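Local coordinates for protein 5-dehydro-2-deoxygluconokinase (Bacillus halodurans C-125, PDB 2QCV) that probably phosphorylates 5-dehydro-2-deoxy-D-gluconate with ATP, a step of myo-inositol breakdown, as a kinase of the PfkB carbohydrate kinase family, at residues D13-G18 with R137-L142; L141-G146 with K171-L176. All blocks are in the same frame, centred on the assembly; numbering follows the deposited sequence.

Contact 1 (D13-G18 with R137-L142)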
# COMPACT_ATOMS: atom_id res chain seq x y z
N ASP A 13 13.06 -9.44 36.42
CA ASP A 13 14.46 -9.25 36.03
C ASP A 13 14.60 -8.55 34.67
O ASP A 13 15.44 -7.69 34.50
CB ASP A 13 15.17 -10.59 36.02
CG ASP A 13 15.26 -11.19 37.39
OD1 ASP A 13 15.91 -10.58 38.25
OD2 ASP A 13 14.69 -12.26 37.60
N LEU A 14 13.75 -8.90 33.71
CA LEU A 14 13.76 -8.26 32.42
C LEU A 14 12.38 -8.29 31.79
O LEU A 14 11.56 -9.20 32.07
CB LEU A 14 14.78 -8.89 31.48
CG LEU A 14 14.50 -10.23 30.83
CD1 LEU A 14 15.52 -10.43 29.69
CD2 LEU A 14 14.59 -11.37 31.86
N ILE A 15 12.11 -7.26 30.99
CA ILE A 15 10.99 -7.19 30.09
C ILE A 15 11.58 -6.89 28.72
O ILE A 15 12.40 -5.96 28.58
CB ILE A 15 9.99 -6.09 30.49
CG1 ILE A 15 9.29 -6.48 31.78
CG2 ILE A 15 8.95 -5.86 29.37
CD1 ILE A 15 8.40 -5.34 32.36
N ALA A 16 11.25 -7.71 27.73
CA ALA A 16 11.70 -7.49 26.35
C ALA A 16 10.55 -6.96 25.52
O ALA A 16 9.37 -7.19 25.81
CB ALA A 16 12.24 -8.76 25.75
N ILE A 17 10.91 -6.23 24.47
CA ILE A 17 9.93 -5.62 23.57
C ILE A 17 10.32 -5.96 22.14
O ILE A 17 11.47 -5.83 21.74
CB ILE A 17 9.79 -4.07 23.78
CG1 ILE A 17 8.77 -3.45 22.84
CG2 ILE A 17 11.13 -3.35 23.69
CD1 ILE A 17 8.25 -2.07 23.31
N GLY A 18 9.32 -6.44 21.40
CA GLY A 18 9.43 -6.63 19.96
C GLY A 18 8.73 -7.91 19.53
O GLY A 18 7.56 -8.12 19.85
N ARG A 137 8.11 -0.18 34.58
CA ARG A 137 8.75 0.19 35.83
C ARG A 137 8.89 -0.91 36.89
O ARG A 137 9.58 -0.70 37.87
CB ARG A 137 8.09 1.40 36.44
CG ARG A 137 6.76 1.15 36.99
CD ARG A 137 6.12 2.48 37.36
NE ARG A 137 4.81 2.26 37.93
CZ ARG A 137 3.80 3.13 37.87
NH1 ARG A 137 3.93 4.31 37.26
NH2 ARG A 137 2.63 2.81 38.41
N ARG A 138 8.26 -2.06 36.68
CA ARG A 138 8.39 -3.22 37.58
C ARG A 138 9.58 -4.09 37.27
O ARG A 138 9.77 -5.14 37.87
CB ARG A 138 7.15 -4.09 37.42
CG ARG A 138 5.92 -3.28 37.65
CD ARG A 138 4.81 -4.07 38.20
NE ARG A 138 3.99 -4.70 37.22
CZ ARG A 138 3.62 -5.98 37.22
NH1 ARG A 138 4.03 -6.86 38.13
NH2 ARG A 138 2.83 -6.38 36.26
N SER A 139 10.38 -3.66 36.31
CA SER A 139 11.54 -4.45 35.85
C SER A 139 12.91 -3.80 36.14
O SER A 139 13.05 -2.58 36.15
CB SER A 139 11.43 -4.73 34.35
OG SER A 139 12.41 -5.68 33.95
N LYS A 140 13.90 -4.64 36.35
CA LYS A 140 15.29 -4.22 36.42
C LYS A 140 15.81 -3.69 35.10
O LYS A 140 16.52 -2.66 35.07
CB LYS A 140 16.16 -5.42 36.87
CG LYS A 140 15.90 -5.90 38.28
CD LYS A 140 16.89 -7.03 38.68
CE LYS A 140 16.36 -7.73 39.92
NZ LYS A 140 17.37 -8.61 40.54
N LEU A 141 15.45 -4.39 34.02
CA LEU A 141 15.98 -4.17 32.65
C LEU A 141 14.84 -4.13 31.62
O LEU A 141 13.86 -4.87 31.75
CB LEU A 141 16.88 -5.34 32.19
CG LEU A 141 18.04 -5.86 33.04
CD1 LEU A 141 18.69 -7.04 32.40
CD2 LEU A 141 19.06 -4.78 33.30
N LEU A 142 15.05 -3.34 30.58
CA LEU A 142 14.26 -3.38 29.35
C LEU A 142 15.18 -3.81 28.23
O LEU A 142 16.18 -3.16 27.96
CB LEU A 142 13.64 -2.02 29.01
CG LEU A 142 12.83 -1.95 27.69
CD1 LEU A 142 11.46 -2.67 27.87
CD2 LEU A 142 12.66 -0.52 27.18

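Contact 2 (L141-G146 with K171-L176)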
# COMPACT_ATOMS: atom_id res chain seq x y z
N LEU A 141 15.45 -4.39 34.02
CA LEU A 141 15.98 -4.17 32.65
C LEU A 141 14.84 -4.13 31.62
O LEU A 141 13.86 -4.87 31.75
CB LEU A 141 16.88 -5.34 32.19
CG LEU A 141 18.04 -5.86 33.04
CD1 LEU A 141 18.69 -7.04 32.40
CD2 LEU A 141 19.06 -4.78 33.30
N LEU A 142 15.05 -3.34 30.58
CA LEU A 142 14.26 -3.38 29.35
C LEU A 142 15.18 -3.81 28.23
O LEU A 142 16.18 -3.16 27.96
CB LEU A 142 13.64 -2.02 29.01
CG LEU A 142 12.83 -1.95 27.69
CD1 LEU A 142 11.46 -2.67 27.87
CD2 LEU A 142 12.66 -0.52 27.18
N LEU A 143 14.85 -4.93 27.61
CA LEU A 143 15.63 -5.45 26.50
C LEU A 143 14.92 -5.02 25.20
O LEU A 143 13.77 -5.37 24.93
CB LEU A 143 15.73 -6.98 26.59
CG LEU A 143 16.63 -7.75 25.58
CD1 LEU A 143 16.18 -7.66 24.13
CD2 LEU A 143 18.07 -7.36 25.70
N VAL A 144 15.62 -4.25 24.42
CA VAL A 144 15.15 -3.75 23.13
C VAL A 144 15.87 -4.50 22.02
O VAL A 144 17.10 -4.57 22.05
CB VAL A 144 15.48 -2.27 23.01
CG1 VAL A 144 15.14 -1.75 21.59
CG2 VAL A 144 14.75 -1.48 24.15
N SER A 145 15.15 -5.12 21.10
CA SER A 145 15.80 -5.73 19.95
C SER A 145 15.74 -4.78 18.74
O SER A 145 14.73 -4.08 18.48
CB SER A 145 15.24 -7.15 19.65
OG SER A 145 15.66 -8.11 20.65
N GLY A 146 16.85 -4.73 18.01
CA GLY A 146 16.96 -3.86 16.85
C GLY A 146 15.92 -4.02 15.77
O GLY A 146 15.52 -3.04 15.14
N LYS A 171 17.07 -0.19 33.52
CA LYS A 171 18.25 -0.24 32.65
C LYS A 171 17.84 -0.69 31.23
O LYS A 171 17.16 -1.71 31.07
CB LYS A 171 19.27 -1.21 33.22
CG LYS A 171 20.66 -1.10 32.62
CD LYS A 171 21.77 -1.73 33.53
CE LYS A 171 21.94 -1.13 34.96
NZ LYS A 171 22.47 0.29 35.03
N VAL A 172 18.29 0.05 30.22
CA VAL A 172 17.93 -0.21 28.80
C VAL A 172 19.08 -0.98 28.17
O VAL A 172 20.22 -0.49 28.16
CB VAL A 172 17.62 1.09 28.02
CG1 VAL A 172 17.40 0.83 26.49
CG2 VAL A 172 16.37 1.78 28.66
N VAL A 173 18.75 -2.19 27.75
CA VAL A 173 19.68 -3.08 27.09
C VAL A 173 19.30 -3.22 25.63
O VAL A 173 18.17 -3.66 25.29
CB VAL A 173 19.74 -4.49 27.77
CG1 VAL A 173 20.78 -5.37 27.05
CG2 VAL A 173 19.97 -4.43 29.29
N PHE A 174 20.21 -2.81 24.75
CA PHE A 174 19.94 -2.80 23.32
C PHE A 174 20.70 -3.95 22.68
O PHE A 174 21.94 -3.94 22.66
CB PHE A 174 20.37 -1.44 22.72
CG PHE A 174 20.04 -1.25 21.25
CD1 PHE A 174 18.97 -1.90 20.60
CD2 PHE A 174 20.82 -0.37 20.50
CE1 PHE A 174 18.73 -1.64 19.25
CE2 PHE A 174 20.56 -0.11 19.16
CZ PHE A 174 19.55 -0.77 18.54
N GLU A 175 19.94 -4.91 22.15
CA GLU A 175 20.49 -6.04 21.44
C GLU A 175 20.37 -5.77 19.95
O GLU A 175 19.27 -5.64 19.41
CB GLU A 175 19.73 -7.31 21.85
CG GLU A 175 20.61 -8.53 21.95
CD GLU A 175 21.11 -9.00 20.64
OE1 GLU A 175 20.50 -8.68 19.61
OE2 GLU A 175 22.11 -9.74 20.62
N LEU A 176 21.51 -5.73 19.25
CA LEU A 176 21.53 -5.16 17.92
C LEU A 176 20.81 -6.03 16.88
O LEU A 176 20.21 -5.46 15.99
CB LEU A 176 22.95 -4.79 17.45
CG LEU A 176 23.70 -3.70 18.25
CD1 LEU A 176 24.99 -3.27 17.51
CD2 LEU A 176 22.79 -2.49 18.47

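Contact 1 (D13-G18 with R137-L142)
Ile15 and Leu141 are joined by the firm backbone bond of this parallel strand pair: Ile15 N donates to Leu141 O over 3.1 Å, with 161° at the hydrogen. Leu141 O takes a second donor, Ser139 OG, at 2.8 Å. Both donors stand off the carbonyl plane, on opposite faces of it, so one oxygen is shared without the donors competing for the same space. Ser139 holds its OG anti to the backbone N (chi1 -169°), which turns the hydroxyl forward to Leu141 O, two residues on in the chain, and brings it within 3.3 Å of Leu14 CA. Ser139 CB meanwhile rests on Ile15 CD1 at 3.7 Å. With an alanine here, the Leu141 carbonyl would probably lose its second donor, and the chain bend ahead of the strand would be less firmly fixed. Further along, Leu142 CD1 packs on Ile15 CG2 and on Ile17 CG2, the latter pair 4.2 Å apart, making the apolar, buried part of the contact. The other end is looser. Leu141 N reaches Asp13 O only in a weak, bent bond, and the extended, partly exposed Lys140 runs beside Asp13, pointing the same way, to a long salt bridge of 3.4 Å between its NZ and Asp13 OD1. Asp13 OD2 is held instead by the backbone N of Lys60. The contact is a parallel strand pairing in the central sheet of the ribokinase-like PfkB fold, where strand 12-17 lies between strands 61-67 and 139-145; helix 46-56 packs on Leu14 and Ala16, while helix 271-284 touches Asp13, Lys140 and Leu141.

Contact 2 (L141-G146 with K171-L176)
Lys171 O receives Leu142 N at 2.7 Å, the shortest polar bond between these strands, with 166° at the hydrogen. The ladder continues through Val173 N to Leu142 O and Val144 N to Val173 O, then Glu175 N to Val144 O, and closes with Gly146 N on Glu175 O, a more bent bond. On one face, Leu141 CD2 lies against Lys171 CB at 3.6 Å, the two side chains running alongside each other, and Leu143 CD2 meets Val173 CG1 at 3.6 Å. Strands 139-145 and 171-175 are the parallel arms of a beta-alpha-beta unit whose helix 154-167 covers the face bearing Leu142, Val144 and Val172; the short strand segments are turned 22° against each other. On that face Phe174 has its CG anti to the backbone N (chi1 -175°), which swings the ring across Val144. Val144 O lies in the ring plane at its edge, 3.6 Å from Phe174 CD1, while CE1 of Phe174 comes within 3.7 Å of Gly146 CA. Leu176 CD2 sits over one ring face, 3.3 Å above the plane and offset toward the rim, and Tyr193 meets Phe174 edge-to-face.

Contacts 1 and 2 are consecutive strand pairings in one sheet, their centres 9 Å apart. Strand 139-145 belongs to both and lies between strands 12-17 and 171-175, with Leu141 and Leu142 common to the two contacts. Along the chain the order is 13-18, then 137-142 overlapping 141-146, then 171-176. The first pairing spans 118 intervening residues and the second only 24, so contact 1 brings distant sequence together while contact 2 closes a local beta-alpha-beta unit. Probable backbone bonds tie them further: Leu143 N to Ile15 O at 2.8 Å and Lys171 N to Lys140 O at 3.0 Å. Together they form three adjacent parallel strands within the large sheet of this ribokinase-like fold.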